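Local coordinates for protein putative amidohydrolase (Unidentified, PDB 3MKV) that probably acts as a zinc-dependent prolidase of the amidohydrolase superfamily, hydrolysing dipeptides that end in proline, at residues Leu61-Val66 / Arg333-Glu338; Arg100-Val105 / Met321-Asp326; Asp144-Ala147 / Tyr151-Pro154; Leu167-Asp172 / Arg178-Glu183. All blocks are in the same frame, centred on the assembly; numbering follows the deposited sequence.

Overall arrangement
Interactions 1 and 2 are core contacts whose centres lie 4 Å apart. Interaction 1 lies on strand 56-63 and interaction 2 on its sheet neighbour, strand 102-107. Each supplies a ligand to the same zinc ion. They also touch: D63 OD2 lies 2.6 Å from T325 OG1. Interaction 1 is polar, an amide held to a buried carboxylate, whereas interaction 2 is wholly aromatic. Interactions 3 and 4 lie toward the periphery, their centres about 16 Å apart. Interaction 3 is a surface contact in a loop, interaction 4 a partly buried strand-to-helix contact. Both use an arginine with one face packed and a carboxylate bound. V170 packs on D144 and R146 where they meet.

Interaction 1 (Leu61-Val66 / Arg333-Glu338); sequences LIDLHV and RLQSDE. With ZN (zinc ion), chain I.
Q335 reaches out with its amide and overlaps the carboxylate of D63. D63 belongs to strand 56-63, in the TIM-barrel fold of the amidohydrolase family. Q335 comes from the 333-338 segment, next to helix 337-343. The bond runs from Q335 NE2 to D63 OD2, 2.9 Å long and almost straight at 177°. The two side chains come from opposite directions. OD2 is met on its anti side, somewhat out of the carboxylate plane, while the acceptor lies in the plane of the amide. The two flat groups are turned 45° against each other. Q335 reaches this far because CG is anti to its backbone N (chi1 -165°) and the chain beyond stays extended. V66 packs beside the amide, with CG1 3.8 Å from Q335 NE2.

The buried carboxylate has further partners. OD2 also hydrogen-bonds to T325 OG1. OD1 closes an Asx turn by accepting from H65 N at 2.8 Å. Together these bonds fix the rotation of the carboxylate and tie it to the backbone of the metal-binding residue. The other end of the amide is held too, since Q335 OE1 accepts from R100 NE. F102 and M97 pack against Q335.

The chain turns a corner at L64 and enters the metal site. H65, H67 and D326 bind one zinc ion, and carboxylated K193 bridges to the second. D63 is therefore a second-shell residue here. H65 ND1 is hydrogen-bonded to E253 OE1, and its NE2 binds the zinc at 2.1 Å.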
loop_
_atom_site.group_PDB
_atom_site.type_symbol
_atom_site.label_atom_id
_atom_site.label_comp_id
_atom_site.label_asym_id
_atom_site.label_seq_id
_atom_site.Cartn_x
_atom_site.Cartn_y
_atom_site.Cartn_z
ATOM N N LEU A 61 -9.484 21.934 -44.183
ATOM C CA LEU A 61 -9.439 22.853 -43.053
ATOM C C LEU A 61 -8.821 22.155 -41.842
ATOM O O LEU A 61 -8.927 20.934 -41.701
ATOM C CB LEU A 61 -10.834 23.338 -42.699
ATOM C CG LEU A 61 -11.679 23.984 -43.788
ATOM C CD1 LEU A 61 -13.141 23.903 -43.378
ATOM C CD2 LEU A 61 -11.269 25.427 -43.981
ATOM N N ILE A 62 -8.188 22.944 -40.974
ATOM C CA ILE A 62 -7.518 22.434 -39.777
ATOM C C ILE A 62 -8.062 23.118 -38.519
ATOM O O ILE A 62 -8.087 24.340 -38.438
ATOM C CB ILE A 62 -5.987 22.668 -39.879
ATOM C CG1 ILE A 62 -5.455 22.109 -41.209
ATOM C CG2 ILE A 62 -5.253 22.074 -38.672
ATOM C CD1 ILE A 62 -3.945 22.191 -41.372
ATOM N N ASP A 63 -8.511 22.334 -37.543
ATOM C CA ASP A 63 -8.903 22.901 -36.246
ATOM C C ASP A 63 -7.922 22.499 -35.140
ATOM O O ASP A 63 -7.718 21.305 -34.864
ATOM C CB ASP A 63 -10.340 22.526 -35.867
ATOM C CG ASP A 63 -10.810 23.239 -34.615
ATOM O OD1 ASP A 63 -9.957 23.615 -33.782
ATOM O OD2 ASP A 63 -12.034 23.423 -34.450
ATOM N N LEU A 64 -7.321 23.513 -34.512
ATOM C CA LEU A 64 -6.187 23.315 -33.612
ATOM C C LEU A 64 -6.598 23.078 -32.169
ATOM O O LEU A 64 -5.745 22.881 -31.302
ATOM C CB LEU A 64 -5.236 24.512 -33.677
ATOM C CG LEU A 64 -4.289 24.628 -34.869
ATOM C CD1 LEU A 64 -3.378 25.857 -34.709
ATOM C CD2 LEU A 64 -3.462 23.351 -35.013
ATOM N N HIS A 65 -7.895 23.094 -31.900
ATOM C CA HIS A 65 -8.361 22.917 -30.527
ATOM C C HIS A 65 -9.738 22.274 -30.447
ATOM O O HIS A 65 -10.748 22.950 -30.367
ATOM C CB HIS A 65 -8.350 24.249 -29.762
ATOM C CG HIS A 65 -8.391 24.087 -28.277
ATOM N ND1 HIS A 65 -7.405 24.575 -27.446
ATOM C CD2 HIS A 65 -9.288 23.472 -27.472
ATOM C CE1 HIS A 65 -7.695 24.270 -26.194
ATOM N NE2 HIS A 65 -8.832 23.598 -26.184
ATOM N N VAL A 66 -9.773 20.954 -30.460
ATOM C CA VAL A 66 -11.024 20.249 -30.249
ATOM C C VAL A 66 -10.864 19.280 -29.091
ATOM O O VAL A 66 -9.750 18.954 -28.681
ATOM C CB VAL A 66 -11.488 19.468 -31.529
ATOM C CG1 VAL A 66 -11.647 20.411 -32.703
ATOM C CG2 VAL A 66 -10.502 18.374 -31.881
ATOM N N ARG A 333 -21.637 20.985 -32.690
ATOM C CA ARG A 333 -22.193 21.138 -34.034
ATOM C C ARG A 333 -21.894 22.517 -34.643
ATOM O O ARG A 333 -22.035 22.711 -35.858
ATOM C CB ARG A 333 -23.698 20.910 -34.018
ATOM C CG ARG A 333 -24.491 22.190 -34.152
ATOM C CD ARG A 333 -24.988 22.702 -32.824
ATOM N NE ARG A 333 -26.364 22.286 -32.585
ATOM C CZ ARG A 333 -27.246 22.985 -31.874
ATOM N NH1 ARG A 333 -26.903 24.150 -31.334
ATOM N NH2 ARG A 333 -28.479 22.519 -31.711
ATOM N N LEU A 334 -21.463 23.451 -33.789
ATOM C CA LEU A 334 -21.299 24.862 -34.149
ATOM C C LEU A 334 -19.904 25.211 -34.648
ATOM O O LEU A 334 -19.629 26.354 -35.003
ATOM C CB LEU A 334 -21.653 25.765 -32.954
ATOM C CG LEU A 334 -23.125 25.775 -32.527
ATOM C CD1 LEU A 334 -23.285 26.303 -31.113
ATOM C CD2 LEU A 334 -23.975 26.592 -33.509
ATOM N N GLN A 335 -19.026 24.223 -34.677
ATOM C CA GLN A 335 -17.650 24.431 -35.116
ATOM C C GLN A 335 -17.484 25.461 -36.250
ATOM O O GLN A 335 -16.709 26.410 -36.132
ATOM C CB GLN A 335 -17.054 23.090 -35.533
ATOM C CG GLN A 335 -15.554 23.074 -35.670
ATOM C CD GLN A 335 -15.057 21.675 -35.959
ATOM O OE1 GLN A 335 -15.804 20.841 -36.467
ATOM N NE2 GLN A 335 -13.798 21.405 -35.628
ATOM N N SER A 336 -18.191 25.275 -37.358
ATOM C CA SER A 336 -18.000 26.158 -38.511
ATOM C C SER A 336 -18.348 27.634 -38.254
ATOM O O SER A 336 -17.953 28.511 -39.018
ATOM C CB SER A 336 -18.779 25.645 -39.710
ATOM O OG SER A 336 -18.346 24.350 -40.037
ATOM N N ASP A 337 -19.074 27.913 -37.179
ATOM C CA ASP A 337 -19.424 29.295 -36.876
ATOM C C ASP A 337 -18.221 30.130 -36.468
ATOM O O ASP A 337 -18.319 31.350 -36.375
ATOM C CB ASP A 337 -20.492 29.365 -35.792
ATOM C CG ASP A 337 -21.874 29.122 -36.334
ATOM O OD1 ASP A 337 -22.040 28.216 -37.181
ATOM O OD2 ASP A 337 -22.798 29.846 -35.917
ATOM N N GLU A 338 -17.088 29.481 -36.215
ATOM C CA GLU A 338 -15.904 30.226 -35.804
ATOM C C GLU A 338 -15.367 31.056 -36.969
ATOM O O GLU A 338 -14.617 32.007 -36.765
ATOM C CB GLU A 338 -14.826 29.296 -35.228
ATOM C CG GLU A 338 -13.512 29.983 -34.819
ATOM C CD GLU A 338 -13.596 30.729 -33.486
ATOM O OE1 GLU A 338 -12.566 31.321 -33.073
ATOM O OE2 GLU A 338 -14.684 30.724 -32.857
HETATM ZN ZN ZN I . -10.056 22.951 -24.672
#

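Interaction 2 (Arg100-Val105 / Met321-Asp326); sequences RGFTTV and MGFGTD. With ZN (zinc ion), chain I.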
loop_
_atom_site.group_PDB
_atom_site.type_symbol
_atom_site.label_atom_id
_atom_site.label_comp_id
_atom_site.label_asym_id
_atom_site.label_seq_id
_atom_site.Cartn_x
_atom_site.Cartn_y
_atom_site.Cartn_z
ATOM N N ARG A 100 -17.841 18.833 -42.111
ATOM C CA ARG A 100 -17.694 20.294 -42.130
ATOM C C ARG A 100 -16.390 20.732 -42.816
ATOM O O ARG A 100 -16.042 21.917 -42.821
ATOM C CB ARG A 100 -17.743 20.857 -40.702
ATOM C CG ARG A 100 -19.062 20.609 -39.970
ATOM C CD ARG A 100 -19.187 21.429 -38.673
ATOM N NE ARG A 100 -18.524 20.803 -37.531
ATOM C CZ ARG A 100 -19.098 19.915 -36.721
ATOM N NH1 ARG A 100 -20.351 19.538 -36.924
ATOM N NH2 ARG A 100 -18.416 19.400 -35.705
ATOM N N GLY A 101 -15.658 19.782 -43.381
ATOM C CA GLY A 101 -14.441 20.118 -44.120
ATOM C C GLY A 101 -13.141 20.007 -43.340
ATOM O O GLY A 101 -12.064 20.218 -43.887
ATOM N N PHE A 102 -13.224 19.671 -42.059
ATOM C CA PHE A 102 -12.021 19.596 -41.248
ATOM C C PHE A 102 -11.295 18.269 -41.450
ATOM O O PHE A 102 -11.722 17.227 -40.957
ATOM C CB PHE A 102 -12.342 19.871 -39.779
ATOM C CG PHE A 102 -12.821 21.270 -39.531
ATOM C CD1 PHE A 102 -11.917 22.297 -39.312
ATOM C CD2 PHE A 102 -14.178 21.571 -39.550
ATOM C CE1 PHE A 102 -12.352 23.596 -39.093
ATOM C CE2 PHE A 102 -14.622 22.871 -39.335
ATOM C CZ PHE A 102 -13.701 23.887 -39.106
ATOM N N THR A 103 -10.196 18.326 -42.199
ATOM C CA THR A 103 -9.480 17.125 -42.584
ATOM C C THR A 103 -8.379 16.802 -41.588
ATOM O O THR A 103 -7.873 15.680 -41.547
ATOM C CB THR A 103 -8.936 17.203 -44.036
ATOM O OG1 THR A 103 -8.278 18.455 -44.248
ATOM C CG2 THR A 103 -10.070 17.085 -45.030
ATOM N N THR A 104 -8.013 17.794 -40.782
ATOM C CA THR A 104 -7.089 17.565 -39.680
ATOM C C THR A 104 -7.582 18.325 -38.458
ATOM O O THR A 104 -8.123 19.429 -38.581
ATOM C CB THR A 104 -5.647 18.020 -40.001
ATOM O OG1 THR A 104 -5.122 17.258 -41.091
ATOM C CG2 THR A 104 -4.744 17.817 -38.787
ATOM N N VAL A 105 -7.416 17.725 -37.282
ATOM C CA VAL A 105 -7.640 18.447 -36.036
ATOM C C VAL A 105 -6.549 18.183 -35.001
ATOM O O VAL A 105 -5.931 17.112 -34.978
ATOM C CB VAL A 105 -9.007 18.128 -35.428
ATOM C CG1 VAL A 105 -10.131 18.685 -36.318
ATOM C CG2 VAL A 105 -9.148 16.606 -35.198
ATOM N N MET A 321 -1.865 33.729 -35.513
ATOM C CA MET A 321 -3.081 33.139 -34.954
ATOM C C MET A 321 -3.507 31.876 -35.696
ATOM O O MET A 321 -3.480 31.827 -36.923
ATOM C CB MET A 321 -4.228 34.150 -34.971
ATOM C CG MET A 321 -4.128 35.194 -33.878
ATOM S SD MET A 321 -5.546 36.292 -33.807
ATOM C CE MET A 321 -5.131 37.464 -35.098
ATOM N N GLY A 322 -3.898 30.851 -34.942
ATOM C CA GLY A 322 -4.382 29.609 -35.531
ATOM C C GLY A 322 -5.883 29.536 -35.375
ATOM O O GLY A 322 -6.489 30.396 -34.761
ATOM N N PHE A 323 -6.494 28.499 -35.924
ATOM C CA PHE A 323 -7.946 28.366 -35.859
ATOM C C PHE A 323 -8.333 27.305 -34.827
ATOM O O PHE A 323 -7.774 26.201 -34.809
ATOM C CB PHE A 323 -8.481 28.018 -37.252
ATOM C CG PHE A 323 -9.966 27.787 -37.313
ATOM C CD1 PHE A 323 -10.815 28.763 -37.813
ATOM C CD2 PHE A 323 -10.513 26.573 -36.916
ATOM C CE1 PHE A 323 -12.193 28.543 -37.895
ATOM C CE2 PHE A 323 -11.886 26.348 -36.996
ATOM C CZ PHE A 323 -12.724 27.338 -37.485
ATOM N N GLY A 324 -9.270 27.643 -33.951
ATOM C CA GLY A 324 -9.728 26.695 -32.957
ATOM C C GLY A 324 -11.155 26.952 -32.537
ATOM O O GLY A 324 -11.676 28.052 -32.725
ATOM N N THR A 325 -11.781 25.941 -31.941
ATOM C CA THR A 325 -13.189 26.029 -31.588
ATOM C C THR A 325 -13.468 25.714 -30.113
ATOM O O THR A 325 -14.171 26.478 -29.442
ATOM C CB THR A 325 -14.075 25.151 -32.534
ATOM O OG1 THR A 325 -13.654 23.782 -32.472
ATOM C CG2 THR A 325 -13.980 25.644 -33.994
ATOM N N ASP A 326 -12.938 24.590 -29.623
ATOM C CA ASP A 326 -13.069 24.196 -28.208
ATOM C C ASP A 326 -14.518 24.009 -27.751
ATOM O O ASP A 326 -14.895 24.459 -26.669
ATOM C CB ASP A 326 -12.370 25.214 -27.293
ATOM C CG ASP A 326 -12.189 24.703 -25.868
ATOM O OD1 ASP A 326 -12.167 23.469 -25.664
ATOM O OD2 ASP A 326 -12.064 25.539 -24.944
HETATM ZN ZN ZN I . -10.056 22.951 -24.672
#
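Two phenyl rings make up this whole contact, yet they neither stack nor meet edge to face. The rings of F102 and F323 are inclined at 32°, with centroids 5.7 Å apart. The two side chains cross at about a right angle. They touch at the corners: F102 CE1 lies 3.5 Å from F323 CE2, and F102 CZ lies 3.7 Å from the same atom. F323 reaches over with CG anti to its backbone N (chi1 177°).

The contact joins strand 102-107 of the barrel to the 321-326 segment, which carries zinc ligand D326. F102 follows a helix end. G101, with positive phi, is the C-prime residue of a Schellman motif that closes helix 83-99. Around the pair, F339 of helix 337-343 stacks on F323 and also touches F102. L61 and D63 of strand 56-63 touch F102 as well, and D63 also touches F323.

Three residues after F323, D326 binds the zinc ion through OD1 at 2.4 Å, beside H65 and H67. No hydrogen bond crosses between the two segments. The link is apolar, and dispersion and the burial of both rings are its likely source of stability.

Interaction 3 (Asp144-Ala147 / Tyr151-Pro154); sequences DPRA and YMPP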
loop_
_atom_site.group_PDB
_atom_site.type_symbol
_atom_site.label_atom_id
_atom_site.label_comp_id
_atom_site.label_asym_id
_atom_site.label_seq_id
_atom_site.Cartn_x
_atom_site.Cartn_y
_atom_site.Cartn_z
ATOM N N ASP A 144 -8.554 19.547 -13.108
ATOM C CA ASP A 144 -8.821 18.748 -11.910
ATOM C C ASP A 144 -10.331 18.714 -11.700
ATOM O O ASP A 144 -10.936 19.723 -11.340
ATOM C CB ASP A 144 -8.115 19.342 -10.684
ATOM C CG ASP A 144 -8.332 18.512 -9.407
ATOM O OD1 ASP A 144 -9.219 17.619 -9.398
ATOM O OD2 ASP A 144 -7.607 18.758 -8.408
ATOM N N PRO A 145 -10.945 17.546 -11.921
ATOM C CA PRO A 145 -12.397 17.436 -12.005
ATOM C C PRO A 145 -13.104 17.359 -10.652
ATOM O O PRO A 145 -14.327 17.446 -10.604
ATOM C CB PRO A 145 -12.587 16.118 -12.769
ATOM C CG PRO A 145 -11.439 15.286 -12.342
ATOM C CD PRO A 145 -10.282 16.239 -12.089
ATOM N N ARG A 146 -12.343 17.205 -9.571
ATOM C CA ARG A 146 -12.922 16.971 -8.244
ATOM C C ARG A 146 -13.727 18.138 -7.694
ATOM O O ARG A 146 -13.331 19.295 -7.813
ATOM C CB ARG A 146 -11.837 16.562 -7.248
ATOM C CG ARG A 146 -11.318 15.152 -7.469
ATOM C CD ARG A 146 -10.091 14.877 -6.621
ATOM N NE ARG A 146 -8.958 15.691 -7.036
ATOM C CZ ARG A 146 -7.736 15.577 -6.533
ATOM N NH1 ARG A 146 -7.489 14.675 -5.592
ATOM N NH2 ARG A 146 -6.763 16.355 -6.976
ATOM N N ALA A 147 -14.868 17.815 -7.094
ATOM C CA ALA A 147 -15.759 18.821 -6.527
ATOM C C ALA A 147 -15.206 19.342 -5.201
ATOM O O ALA A 147 -14.389 18.672 -4.564
ATOM C CB ALA A 147 -17.146 18.224 -6.319
ATOM N N TYR A 151 -12.472 17.134 1.877
ATOM C CA TYR A 151 -11.524 16.043 1.691
ATOM C C TYR A 151 -11.174 15.929 0.216
ATOM O O TYR A 151 -11.984 16.259 -0.640
ATOM C CB TYR A 151 -12.103 14.720 2.191
ATOM C CG TYR A 151 -13.298 14.250 1.394
ATOM C CD1 TYR A 151 -13.172 13.264 0.434
ATOM C CD2 TYR A 151 -14.551 14.813 1.596
ATOM C CE1 TYR A 151 -14.268 12.841 -0.299
ATOM C CE2 TYR A 151 -15.649 14.401 0.870
ATOM C CZ TYR A 151 -15.500 13.414 -0.071
ATOM O OH TYR A 151 -16.594 13.006 -0.786
ATOM N N MET A 152 -9.957 15.470 -0.065
ATOM C CA MET A 152 -9.497 15.254 -1.431
ATOM C C MET A 152 -9.581 13.780 -1.814
ATOM O O MET A 152 -8.757 12.981 -1.379
ATOM C CB MET A 152 -8.043 15.721 -1.593
ATOM C CG MET A 152 -7.783 17.162 -1.190
ATOM S SD MET A 152 -8.632 18.394 -2.199
ATOM C CE MET A 152 -8.088 17.933 -3.832
ATOM N N PRO A 153 -10.567 13.415 -2.643
ATOM C CA PRO A 153 -10.620 12.051 -3.168
ATOM C C PRO A 153 -9.489 11.825 -4.165
ATOM O O PRO A 153 -8.966 12.784 -4.727
ATOM C CB PRO A 153 -11.950 12.020 -3.912
ATOM C CG PRO A 153 -12.196 13.425 -4.289
ATOM C CD PRO A 153 -11.664 14.247 -3.157
ATOM N N PRO A 154 -9.122 10.561 -4.400
ATOM C CA PRO A 154 -8.048 10.264 -5.350
ATOM C C PRO A 154 -8.308 10.904 -6.713
ATOM O O PRO A 154 -9.436 10.886 -7.210
ATOM C CB PRO A 154 -8.093 8.738 -5.461
ATOM C CG PRO A 154 -8.678 8.290 -4.158
ATOM C CD PRO A 154 -9.695 9.343 -3.805
HETATM O O HOH W 1 -12.643 19.159 -2.053
#
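R146 NH1 donates to P153 O at 2.6 Å, with the oxygen close to the guanidinium plane and the nitrogen nearly along the C=O axis. On another edge, R146 holds D144 side-on in a salt bridge. NE meets the syn lone pair of OD1 at 3.1 Å. NH2 meets OD2 from above the carboxylate plane, at 2.9 Å. D144 OD1 also accepts from R146 N, which makes an Asx turn, and D144 OD2 accepts from G140 N. A water donates to both A147 O and Y151 O, bridging the two backbones.

Van der Waals contacts add to this. M152 CE sits over the centre of one guanidinium face, 3.6 Å from R146 CZ. Bends at chi2 (-64°) and chi3 (-55°) fold the methionine back to put its methyl there. P153 CG lies alongside the arginine stem, 3.5 Å from R146 CD.

Both segments belong to the long loop between strands 135-137 and 168-170, at the protein surface. Y151 packs on C160 of a second subunit and R163 of a third, so the loop reaches a subunit interface. With D144, P153 O and M152 together, the guanidinium is fixed in rotation, and its charge is probably offset by D144.

Interaction 4 (Leu167-Asp172 / Arg178-Glu183); sequences LGRVAD and RRAVRE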
loop_
_atom_site.group_PDB
_atom_site.type_symbol
_atom_site.label_atom_id
_atom_site.label_comp_id
_atom_site.label_asym_id
_atom_site.label_seq_id
_atom_site.Cartn_x
_atom_site.Cartn_y
_atom_site.Cartn_z
ATOM N N LEU A 167 -10.419 14.183 -19.907
ATOM C CA LEU A 167 -9.708 15.177 -20.717
ATOM C C LEU A 167 -8.318 15.525 -20.138
ATOM O O LEU A 167 -7.407 15.938 -20.869
ATOM C CB LEU A 167 -10.523 16.471 -20.833
ATOM C CG LEU A 167 -11.927 16.556 -21.447
ATOM C CD1 LEU A 167 -12.174 18.018 -21.856
ATOM C CD2 LEU A 167 -12.161 15.629 -22.632
ATOM N N GLY A 168 -8.165 15.374 -18.825
ATOM C CA GLY A 168 -6.890 15.644 -18.186
ATOM C C GLY A 168 -6.488 14.680 -17.089
ATOM O O GLY A 168 -7.130 13.664 -16.872
ATOM N N ARG A 169 -5.400 15.016 -16.403
ATOM C CA ARG A 169 -4.889 14.232 -15.291
ATOM C C ARG A 169 -4.176 15.194 -14.366
ATOM O O ARG A 169 -3.575 16.154 -14.830
ATOM C CB ARG A 169 -3.892 13.192 -15.783
ATOM C CG ARG A 169 -2.660 13.803 -16.448
ATOM C CD ARG A 169 -1.726 12.724 -16.976
ATOM N NE ARG A 169 -1.099 11.972 -15.900
ATOM C CZ ARG A 169 -0.261 10.953 -16.091
ATOM N NH1 ARG A 169 0.043 10.554 -17.318
ATOM N NH2 ARG A 169 0.272 10.324 -15.053
ATOM N N VAL A 170 -4.233 14.929 -13.063
ATOM C CA VAL A 170 -3.566 15.775 -12.081
ATOM C C VAL A 170 -2.128 15.352 -11.842
ATOM O O VAL A 170 -1.810 14.163 -11.822
ATOM C CB VAL A 170 -4.307 15.786 -10.735
ATOM C CG1 VAL A 170 -3.515 16.602 -9.698
ATOM C CG2 VAL A 170 -5.710 16.344 -10.923
ATOM N N ALA A 171 -1.263 16.339 -11.661
ATOM C CA ALA A 171 0.152 16.094 -11.438
ATOM C C ALA A 171 0.787 17.354 -10.833
ATOM O O ALA A 171 0.547 18.467 -11.309
ATOM C CB ALA A 171 0.846 15.707 -12.760
ATOM N N ASP A 172 1.584 17.173 -9.781
ATOM C CA ASP A 172 2.215 18.298 -9.097
ATOM C C ASP A 172 3.668 17.987 -8.841
ATOM O O ASP A 172 4.023 16.879 -8.436
ATOM C CB ASP A 172 1.529 18.581 -7.762
ATOM C CG ASP A 172 0.050 18.871 -7.913
ATOM O OD1 ASP A 172 -0.325 20.031 -8.210
ATOM O OD2 ASP A 172 -0.744 17.935 -7.716
ATOM N N ARG A 178 7.255 15.435 -14.963
ATOM C CA ARG A 178 8.173 14.767 -15.885
ATOM C C ARG A 178 7.656 13.381 -16.211
ATOM O O ARG A 178 7.500 13.035 -17.371
ATOM C CB ARG A 178 9.583 14.671 -15.294
ATOM C CG ARG A 178 10.541 15.725 -15.808
ATOM C CD ARG A 178 11.914 15.573 -15.197
ATOM N NE ARG A 178 12.710 16.773 -15.440
ATOM C CZ ARG A 178 13.769 17.136 -14.723
ATOM N NH1 ARG A 178 14.417 18.250 -15.030
ATOM N NH2 ARG A 178 14.182 16.392 -13.700
ATOM N N ARG A 179 7.381 12.591 -15.177
ATOM C CA ARG A 179 6.904 11.232 -15.385
ATOM C C ARG A 179 5.617 11.224 -16.217
ATOM O O ARG A 179 5.468 10.435 -17.146
ATOM C CB ARG A 179 6.707 10.514 -14.043
ATOM C CG ARG A 179 6.690 8.978 -14.168
ATOM C CD ARG A 179 6.833 8.265 -12.807
ATOM N NE ARG A 179 6.448 9.124 -11.685
ATOM C CZ ARG A 179 7.300 9.633 -10.790
ATOM N NH1 ARG A 179 8.601 9.356 -10.857
ATOM N NH2 ARG A 179 6.848 10.414 -9.816
ATOM N N ALA A 180 4.696 12.116 -15.883
ATOM C CA ALA A 180 3.438 12.219 -16.593
ATOM C C ALA A 180 3.667 12.479 -18.076
ATOM O O ALA A 180 3.101 11.796 -18.928
ATOM C CB ALA A 180 2.574 13.312 -15.979
ATOM N N VAL A 181 4.502 13.458 -18.399
ATOM C CA VAL A 181 4.732 13.780 -19.801
ATOM C C VAL A 181 5.362 12.598 -20.496
ATOM O O VAL A 181 5.024 12.285 -21.629
ATOM C CB VAL A 181 5.647 14.997 -19.967
ATOM C CG1 VAL A 181 6.158 15.089 -21.407
ATOM C CG2 VAL A 181 4.913 16.269 -19.562
ATOM N N ARG A 182 6.289 11.938 -19.814
ATOM C CA ARG A 182 6.970 10.790 -20.393
ATOM C C ARG A 182 5.973 9.663 -20.658
ATOM O O ARG A 182 6.050 8.983 -21.685
ATOM C CB ARG A 182 8.121 10.332 -19.491
ATOM C CG ARG A 182 9.315 11.292 -19.495
ATOM C CD ARG A 182 10.341 10.905 -18.432
ATOM N NE ARG A 182 11.491 11.795 -18.457
ATOM C CZ ARG A 182 12.457 11.816 -17.546
ATOM N NH1 ARG A 182 12.442 10.972 -16.524
ATOM N NH2 ARG A 182 13.458 12.669 -17.677
ATOM N N GLU A 183 5.020 9.496 -19.748
ATOM C CA GLU A 183 3.928 8.533 -19.924
ATOM C C GLU A 183 3.031 8.839 -21.126
ATOM O O GLU A 183 2.714 7.945 -21.914
ATOM C CB GLU A 183 3.084 8.443 -18.641
ATOM C CG GLU A 183 3.899 7.921 -17.455
ATOM C CD GLU A 183 3.101 7.832 -16.174
ATOM O OE1 GLU A 183 1.873 8.021 -16.229
ATOM O OE2 GLU A 183 3.707 7.576 -15.106
#
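R169 places CG between its backbone N and carbonyl carbon (chi1 62°), then bends at chi3 (-69°), which carries its guanidinium from strand 168-170 across to helix 174-187. E183 meets it with an extended chain, its CG beside the backbone N. The two side chains cross at about a right angle, with the guanidinium and carboxylate planes 43° apart.

The salt bridge centres on one oxygen. R169 NH2 donates to E183 OE1 at 3.0 Å. R169 NH1 reaches the same oxygen only weakly, at 3.3 Å. OE1 lies in the guanidinium plane but is approached from above the carboxylate plane. A180 CB covers one guanidinium face, sitting over its centre and 3.7 Å from R169 CZ. A171 adds a looser apolar touch, with its CB 4.4 Å from A180 CB.

The contact packs the helix on the strand that precedes it. That strand pairs in parallel with strand 135-137. The same helix faces another copy of the protein: R182 and R179 form salt bridges to D172 and E176 of a fourth subunit, and E183 packs on its T139.

R169 NH1 has a second and stronger acidic partner, E184, and R134 brings a like charge close by. The guanidinium is thus shared between two adjacent helix glutamates, which probably offset the charge of R169.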